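PDB 4NZJ: putative alpha-galactosidase from Bacteroides fragilis, which probably hydrolyses terminal, non-reducing alpha-D-galactose residues from alpha-galactosides as a family 27 glycoside hydrolase. Local coordinates for residues Q343-F348 with P378-I383; I403-K406 with R412-V415. All coordinates share one frame; numbering follows the deposited sequence. Where two conformers were deposited one is given.

Contact 1: residues Q343-F348 with P378-I383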
loop_
_atom_site.group_PDB
_atom_site.type_symbol
_atom_site.label_atom_id
_atom_site.label_comp_id
_atom_site.label_asym_id
_atom_site.label_seq_id
_atom_site.Cartn_x
_atom_site.Cartn_y
_atom_site.Cartn_z
ATOM N N GLN A 343 19.036 4.385 -3.976
ATOM C CA GLN A 343 18.619 3.366 -3.012
ATOM C C GLN A 343 17.127 3.474 -2.707
ATOM O O GLN A 343 16.416 2.480 -2.694
ATOM C CB GLN A 343 19.445 3.472 -1.736
ATOM C CG GLN A 343 20.831 2.886 -1.895
ATOM C CD GLN A 343 21.741 3.173 -0.731
ATOM O OE1 GLN A 343 21.490 4.073 0.068
ATOM N NE2 GLN A 343 22.836 2.424 -0.647
ATOM N N TYR A 344 16.650 4.694 -2.482
ATOM C CA TYR A 344 15.220 4.913 -2.297
ATOM C C TYR A 344 14.383 4.470 -3.506
ATOM O O TYR A 344 13.321 3.891 -3.346
ATOM C CB TYR A 344 14.926 6.380 -1.983
ATOM C CG TYR A 344 15.312 6.823 -0.589
ATOM C CD1 TYR A 344 15.046 6.028 0.528
ATOM C CD2 TYR A 344 15.908 8.061 -0.385
ATOM C CE1 TYR A 344 15.383 6.456 1.805
ATOM C CE2 TYR A 344 16.248 8.493 0.886
ATOM C CZ TYR A 344 15.982 7.690 1.977
ATOM O OH TYR A 344 16.330 8.128 3.234
ATOM N N LYS A 345 14.869 4.746 -4.709
ATOM C CA LYS A 345 14.177 4.325 -5.928
ATOM C C LYS A 345 14.083 2.796 -6.013
ATOM O O LYS A 345 13.038 2.248 -6.361
ATOM C CB LYS A 345 14.878 4.903 -7.163
ATOM C CG LYS A 345 14.343 4.433 -8.510
ATOM C CD LYS A 345 12.928 4.902 -8.785
ATOM C CE LYS A 345 12.402 4.358 -10.111
ATOM N NZ LYS A 345 13.218 4.783 -11.277
ATOM N N SER A 346 15.171 2.102 -5.693
ATOM C CA SER A 346 15.152 0.636 -5.734
ATOM C C SER A 346 14.227 0.050 -4.662
ATOM O O SER A 346 13.520 -0.922 -4.901
ATOM C CB SER A 346 16.567 0.084 -5.576
ATOM O OG SER A 346 17.350 0.457 -6.690
ATOM N N HIS A 347 14.260 0.643 -3.478
ATOM C CA HIS A 347 13.356 0.304 -2.378
ATOM C C HIS A 347 11.898 0.402 -2.835
ATOM O O HIS A 347 11.125 -0.536 -2.671
ATOM C CB HIS A 347 13.690 1.225 -1.199
ATOM C CG HIS A 347 12.659 1.300 -0.117
ATOM N ND1 HIS A 347 12.079 0.190 0.463
ATOM C CD2 HIS A 347 12.166 2.369 0.551
ATOM C CE1 HIS A 347 11.242 0.577 1.408
ATOM N NE2 HIS A 347 11.288 1.891 1.490
ATOM N N PHE A 348 11.537 1.511 -3.475
ATOM C CA PHE A 348 10.181 1.657 -3.994
ATOM C C PHE A 348 9.868 0.612 -5.081
ATOM O O PHE A 348 8.813 -0.030 -5.056
ATOM C CB PHE A 348 9.951 3.076 -4.523
ATOM C CG PHE A 348 8.528 3.340 -4.920
ATOM C CD1 PHE A 348 7.552 3.551 -3.956
ATOM C CD2 PHE A 348 8.152 3.339 -6.258
ATOM C CE1 PHE A 348 6.233 3.774 -4.315
ATOM C CE2 PHE A 348 6.836 3.578 -6.620
ATOM C CZ PHE A 348 5.877 3.788 -5.650
ATOM N N PRO A 378 4.162 6.062 -12.321
ATOM C CA PRO A 378 2.915 5.382 -12.702
ATOM C C PRO A 378 3.086 3.924 -13.133
ATOM O O PRO A 378 2.212 3.105 -12.861
ATOM C CB PRO A 378 2.384 6.212 -13.875
ATOM C CG PRO A 378 3.185 7.467 -13.894
ATOM C CD PRO A 378 4.492 7.165 -13.241
ATOM N N ASP A 379 4.186 3.622 -13.817
ATOM C CA ASP A 379 4.446 2.265 -14.298
ATOM C C ASP A 379 4.714 1.310 -13.145
ATOM O O ASP A 379 4.222 0.181 -13.144
ATOM C CB ASP A 379 5.641 2.245 -15.251
ATOM C CG ASP A 379 5.321 2.820 -16.617
ATOM O OD1 ASP A 379 4.134 2.999 -16.942
ATOM O OD2 ASP A 379 6.271 3.088 -17.375
ATOM N N LEU A 380 5.502 1.748 -12.170
ATOM C CA LEU A 380 5.808 0.905 -11.014
ATOM C C LEU A 380 4.567 0.667 -10.158
ATOM O O LEU A 380 4.322 -0.444 -9.711
ATOM C CB LEU A 380 6.933 1.500 -10.174
ATOM C CG LEU A 380 8.319 1.447 -10.817
ATOM C CD1 LEU A 380 9.325 2.191 -9.958
ATOM C CD2 LEU A 380 8.760 0.009 -11.032
ATOM N N ILE A 381 3.772 1.709 -9.948
ATOM C CA ILE A 381 2.523 1.552 -9.215
ATOM C C ILE A 381 1.563 0.618 -9.958
ATOM O O ILE A 381 0.906 -0.228 -9.339
ATOM C CB ILE A 381 1.876 2.912 -8.917
ATOM C CG1 ILE A 381 2.759 3.678 -7.926
ATOM C CG2 ILE A 381 0.466 2.734 -8.369
ATOM C CD1 ILE A 381 2.423 5.146 -7.815
ATOM N N ALA A 382 1.490 0.747 -11.283
ATOM C CA ALA A 382 0.632 -0.133 -12.074
ATOM C C ALA A 382 1.039 -1.602 -11.898
ATOM O O ALA A 382 0.187 -2.482 -11.824
ATOM C CB ALA A 382 0.664 0.259 -13.542
ATOM N N ILE A 383 2.339 -1.852 -11.816
ATOM C CA ILE A 383 2.844 -3.189 -11.517
ATOM C C ILE A 383 2.409 -3.643 -10.114
ATOM O O ILE A 383 1.869 -4.740 -9.964
ATOM C CB ILE A 383 4.376 -3.259 -11.687
ATOM C CG1 ILE A 383 4.721 -3.190 -13.180
ATOM C CG2 ILE A 383 4.937 -4.525 -11.054
ATOM C CD1 ILE A 383 6.183 -2.936 -13.472
#

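Contact 2: residues I403-K406 with R412-V415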
loop_
_atom_site.group_PDB
_atom_site.type_symbol
_atom_site.label_atom_id
_atom_site.label_comp_id
_atom_site.label_asym_id
_atom_site.label_seq_id
_atom_site.Cartn_x
_atom_site.Cartn_y
_atom_site.Cartn_z
ATOM N N ILE A 403 17.577 -10.923 -9.765
ATOM C CA ILE A 403 16.553 -10.872 -10.803
ATOM C C ILE A 403 15.233 -11.271 -10.157
ATOM O O ILE A 403 15.104 -12.398 -9.675
ATOM C CB ILE A 403 16.843 -11.855 -11.956
ATOM C CG1 ILE A 403 18.184 -11.536 -12.617
ATOM C CG2 ILE A 403 15.727 -11.809 -12.992
ATOM C CD1 ILE A 403 18.266 -10.139 -13.186
ATOM N N TRP A 404 14.275 -10.348 -10.128
ATOM C CA TRP A 404 12.943 -10.603 -9.588
ATOM C C TRP A 404 11.960 -10.667 -10.745
ATOM O O TRP A 404 12.077 -9.897 -11.696
ATOM C CB TRP A 404 12.518 -9.488 -8.643
ATOM C CG TRP A 404 13.308 -9.365 -7.386
ATOM C CD1 TRP A 404 14.560 -8.841 -7.248
ATOM C CD2 TRP A 404 12.873 -9.717 -6.069
ATOM N NE1 TRP A 404 14.943 -8.870 -5.926
ATOM C CE2 TRP A 404 13.922 -9.395 -5.181
ATOM C CE3 TRP A 404 11.701 -10.281 -5.555
ATOM C CZ2 TRP A 404 13.837 -9.625 -3.803
ATOM C CZ3 TRP A 404 11.614 -10.505 -4.182
ATOM C CH2 TRP A 404 12.678 -10.177 -3.326
ATOM N N VAL A 405 10.981 -11.561 -10.654
ATOM C CA VAL A 405 10.052 -11.805 -11.755
ATOM C C VAL A 405 8.622 -11.846 -11.236
ATOM O O VAL A 405 8.315 -12.601 -10.310
ATOM C CB VAL A 405 10.370 -13.131 -12.462
ATOM C CG1 VAL A 405 9.437 -13.349 -13.644
ATOM C CG2 VAL A 405 11.821 -13.146 -12.913
ATOM N N LYS A 406 7.756 -11.040 -11.847
ATOM C CA LYS A 406 6.355 -10.919 -11.443
ATOM C C LYS A 406 5.443 -11.165 -12.650
ATOM O O LYS A 406 5.357 -10.317 -13.539
ATOM C CB LYS A 406 6.102 -9.517 -10.877
ATOM C CG LYS A 406 4.765 -9.304 -10.162
ATOM C CD LYS A 406 4.521 -7.811 -9.977
ATOM C CE LYS A 406 3.546 -7.464 -8.859
ATOM N NZ LYS A 406 2.212 -8.102 -8.995
ATOM N N ARG A 412 1.946 -11.091 -19.530
ATOM C CA ARG A 412 3.326 -10.623 -19.576
ATOM C C ARG A 412 4.017 -10.864 -18.230
ATOM O O ARG A 412 3.377 -11.268 -17.259
ATOM C CB ARG A 412 3.371 -9.138 -19.938
ATOM C CG ARG A 412 2.771 -8.827 -21.302
ATOM C CD ARG A 412 3.045 -7.393 -21.728
ATOM N NE ARG A 412 2.345 -6.421 -20.890
ATOM C CZ ARG A 412 2.591 -5.112 -20.872
ATOM N NH1 ARG A 412 3.543 -4.582 -21.633
ATOM N NH2 ARG A 412 1.886 -4.324 -20.070
ATOM N N LYS A 413 5.326 -10.625 -18.195
ATOM C CA LYS A 413 6.124 -10.770 -16.979
ATOM C C LYS A 413 6.928 -9.498 -16.743
ATOM O O LYS A 413 7.653 -9.049 -17.631
ATOM C CB LYS A 413 7.093 -11.951 -17.097
ATOM C CG LYS A 413 6.454 -13.323 -16.948
ATOM C CD LYS A 413 7.503 -14.424 -17.025
ATOM C CE LYS A 413 6.899 -15.802 -16.810
ATOM N NZ LYS A 413 6.048 -16.244 -17.951
ATOM N N ALA A 414 6.799 -8.917 -15.555
ATOM C CA ALA A 414 7.664 -7.814 -15.158
ATOM C C ALA A 414 8.957 -8.419 -14.613
ATOM O O ALA A 414 8.920 -9.386 -13.849
ATOM C CB ALA A 414 6.999 -6.941 -14.106
ATOM N N VAL A 415 10.093 -7.862 -15.031
ATOM C CA VAL A 415 11.402 -8.347 -14.620
ATOM C C VAL A 415 12.192 -7.175 -14.055
ATOM O O VAL A 415 12.362 -6.163 -14.733
ATOM C CB VAL A 415 12.161 -8.980 -15.805
ATOM C CG1 VAL A 415 13.578 -9.383 -15.400
ATOM C CG2 VAL A 415 11.394 -10.178 -16.348
#

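Contact 1: residues Q343-F348 with P378-I383
The ring of Phe-348 reaches from one helix to the next and is met along its rim by two aliphatic side chains. Ile-381 CG1 lies at the ring edge, in its plane, 3.9 Å from Phe-348 CZ. Beside it, Leu-380 CD1 stands 4.0 Å from Phe-348 CD2, and Leu-380 CB approaches the neighbouring ring atom, Phe-348 CE2, at 4.1 Å. The ring gets there because CG of Phe-348 is turned anti to the backbone N (chi1 -173°), which swings an otherwise obliquely set side chain across the gap. Leu-380 reaches back from helix 378-384, its CB already directed at helix 341-353. Its CD1 is shared, for Lys-345 CE also touches Leu-380 CD1, at 3.8 Å. The lysine therefore contributes the aliphatic part of its chain to this contact, and two bends, at chi2 and chi4, shape its path. The two helices belong to the catalytic TIM-barrel domain: 341-353 precedes the eighth barrel strand, 358-360, and 378-384 follows that strand after helix 369-375. Their segments run roughly parallel, 31° apart, but their axes come no nearer than 11.9 Å, so side chains alone bridge them and the buried area is a modest 167 Å². Helix 369-375 adds to the same apolar cluster, Ile-374 touching both Lys-345 and Phe-348, and Leu-375 touching Phe-348. Leu-380 also packs on Ser-349 and Cys-352 further along helix 341-353, and on Val-470 of the C-terminal beta domain.

Contact 2: residues I403-K406 with R412-V415
A beta hairpin of the C-terminal beta-sandwich domain pairs strand 401-407 with strand 413-419, and residues 403-406 and 412-415 lie towards its turn. Lys-406 and Ala-414 form the antiparallel hydrogen-bonded pair. The nearly straight bond from Lys-406 N to Ala-414 O, 2.8 Å long, lies in the carbonyl plane; the return bond from Ala-414 N to Lys-406 O is equally short, but its donor is tilted 31° from that plane. Val-405 and Val-415 are the adjoining non-hydrogen-bonded pair, where CA-H...O contacts also form: Val-405 CA lies 3.4 Å from Ala-414 O. Both strands are inner members of a six-stranded antiparallel sheet, flanked by strands 393-397 and 468-473. On the valine face, in the conformers given, Ile-403 CG2 is 4.0 Å from Val-415 CG1, each methyl anti to its backbone N, and Val-405 CG1 is 4.0 Å from Lys-413 CD, a methylene of a chain whose NZ is hydrogen-bonded to Asp-436 O. The face bearing Lys-406 and Ala-414 is covered by Met-353 and Ile-383 of the barrel domain. From there the extended Lys-406 chain, kinked at its last torsion (chi4 -56°), takes NZ to a hydrogen bond with Arg-390 O.

In the fold
Contacts 1 and 2 sit on the two sides of the junction between the TIM-barrel and C-terminal beta domains, their centres about 13 Å apart. Both are buried, the centre of contact 1 about 12 Å, and that of contact 2 about 19 Å, from the chain's centre. They share no helix or strand, yet they touch: Ile-383, on helix 378-384, brings CD1 to 4.1 Å from Ala-414 CB, and its O to 3.4 Å from Lys-406 CE. Helices of the barrel are joined in contact 1 by apolar side chains and the aliphatic part of a lysine, whereas the hairpin of contact 2 is held chiefly by backbone hydrogen bonds and buries more surface, 282 Å² against 167 Å².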